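Local coordinates for arylesterase (Agrobacterium tumefaciens, PDB 3DCI), which probably hydrolyses ester bonds as a member of the GDSL-like (SGNH) hydrolase family and binds a zinc ion, at residues Gly128-Arg131 against Leu132-Val136. Residues are numbered along the deposited sequence; the frame is centred on the assembly and turned at random.
Sequences GMRR and LAQIV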
loop_
_atom_site.group_PDB
_atom_site.type_symbol
_atom_site.label_atom_id
_atom_site.label_comp_id
_atom_site.label_asym_id
_atom_site.label_seq_id
_atom_site.Cartn_x
_atom_site.Cartn_y
_atom_site.Cartn_z
ATOM N N GLY A 128 -14.876 13.008 -0.246
ATOM C CA GLY A 128 -13.777 12.789 0.662
ATOM C C GLY A 128 -14.088 13.358 2.033
ATOM O O GLY A 128 -13.804 12.733 3.051
HETATM N N MSE A 129 -14.675 14.554 2.066
HETATM C CA MSE A 129 -15.083 15.152 3.331
HETATM C C MSE A 129 -16.109 14.299 4.067
HETATM O O MSE A 129 -16.076 14.229 5.300
HETATM C CB MSE A 129 -15.625 16.552 3.116
HETATM C CG MSE A 129 -15.833 17.322 4.409
HETATM SE SE MSE A 129 -14.185 17.648 5.455
HETATM C CE MSE A 129 -13.388 19.069 4.419
ATOM N N ARG A 130 -17.041 13.684 3.330
ATOM C CA ARG A 130 -17.992 12.776 3.935
ATOM C C ARG A 130 -17.235 11.589 4.554
ATOM O O ARG A 130 -17.528 11.182 5.680
ATOM C CB ARG A 130 -19.022 12.282 2.911
ATOM C CG ARG A 130 -19.996 11.267 3.465
ATOM C CD ARG A 130 -20.852 10.634 2.376
ATOM N NE ARG A 130 -21.689 11.635 1.716
ATOM C CZ ARG A 130 -22.879 12.035 2.167
ATOM N NH1 ARG A 130 -23.409 11.505 3.261
ATOM N NH2 ARG A 130 -23.555 12.955 1.497
ATOM N N ARG A 131 -16.234 11.058 3.834
ATOM C CA ARG A 131 -15.444 9.956 4.397
ATOM C C ARG A 131 -14.713 10.388 5.694
ATOM O O ARG A 131 -14.723 9.682 6.691
ATOM C CB ARG A 131 -14.471 9.395 3.375
ATOM C CG ARG A 131 -13.621 8.219 3.862
ATOM C CD ARG A 131 -14.498 7.030 4.307
ATOM N NE ARG A 131 -13.670 6.071 5.036
ATOM C CZ ARG A 131 -14.124 5.227 5.960
ATOM N NH1 ARG A 131 -15.414 5.207 6.314
ATOM N NH2 ARG A 131 -13.270 4.389 6.544
ATOM N N LEU A 132 -14.132 11.576 5.707
ATOM C CA LEU A 132 -13.451 12.039 6.933
ATOM C C LEU A 132 -14.415 12.224 8.122
ATOM O O LEU A 132 -14.093 11.881 9.285
ATOM C CB LEU A 132 -12.707 13.338 6.644
ATOM C CG LEU A 132 -11.612 13.299 5.566
ATOM C CD1 LEU A 132 -10.899 14.635 5.443
ATOM C CD2 LEU A 132 -10.600 12.206 5.867
ATOM N N ALA A 133 -15.600 12.761 7.835
ATOM C CA ALA A 133 -16.646 12.869 8.844
ATOM C C ALA A 133 -16.972 11.495 9.449
ATOM O O ALA A 133 -17.033 11.341 10.666
ATOM C CB ALA A 133 -17.897 13.546 8.265
ATOM N N GLN A 134 -17.153 10.486 8.603
ATOM C CA GLN A 134 -17.452 9.124 9.073
ATOM C C GLN A 134 -16.331 8.566 9.929
ATOM O O GLN A 134 -16.577 7.884 10.934
ATOM C CB GLN A 134 -17.652 8.175 7.906
ATOM C CG GLN A 134 -18.892 8.434 7.102
ATOM C CD GLN A 134 -18.956 7.579 5.821
ATOM O OE1 GLN A 134 -17.961 6.927 5.383
ATOM N NE2 GLN A 134 -20.119 7.600 5.205
ATOM N N ILE A 135 -15.097 8.836 9.525
ATOM C CA ILE A 135 -13.939 8.430 10.317
ATOM C C ILE A 135 -13.965 9.047 11.714
ATOM O O ILE A 135 -13.793 8.342 12.713
ATOM C CB ILE A 135 -12.612 8.784 9.602
ATOM C CG1 ILE A 135 -12.436 7.859 8.386
ATOM C CG2 ILE A 135 -11.401 8.671 10.594
ATOM C CD1 ILE A 135 -11.222 8.144 7.465
ATOM N N VAL A 136 -14.198 10.356 11.790
ATOM C CA VAL A 136 -14.251 11.053 13.077
ATOM C C VAL A 136 -15.365 10.445 13.946
ATOM O O VAL A 136 -15.151 10.193 15.135
ATOM C CB VAL A 136 -14.489 12.589 12.905
ATOM C CG1 VAL A 136 -14.825 13.233 14.257
ATOM C CG2 VAL A 136 -13.275 13.310 12.186
HETATM O O HOH W 1 -22.715 9.257 5.775
#
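The guanidinium of Arg131, standing out from the helix, is met by Gln134, whose side chain runs back toward it, and by Ile135. Arg131 NH1 donates to Gln134 OE1 at 3.2 Å in a nearly straight bond (N-H...O 161°). The acceptor lies in the guanidinium plane, at its edge, whereas the amide stands steeply across that plane, at 78°. The bend at chi2 (59°) of an otherwise extended Arg131 chain turns the guanidinium over Ile135, whose CG1 lies 4.0 Å from Arg131 CZ, against one face and toward the rim. The other end of the Gln134 amide gives NE2 to a water at 3.1 Å, which joins Arg130 NH1 only weakly. Arg130 has its stronger partner in Glu188, a salt bridge.

Four i to i+4 backbone bonds run beneath, from Leu132 N to Gly128 O (2.9 Å) through Ile135 N to Arg131 O (3.0 Å). On the apolar side Met129 SE lies a loose 4.5 Å from Leu132 CD1.

This part of helix 122-138, which flanks the parallel sheet, is amphipathic: Met129 and Ala133 face strand 149-154 and helix 178-189, Leu132 and Ile135 pack on helix 88-99, and Arg131 and Gln134 meet Ile140 of a neighbouring subunit.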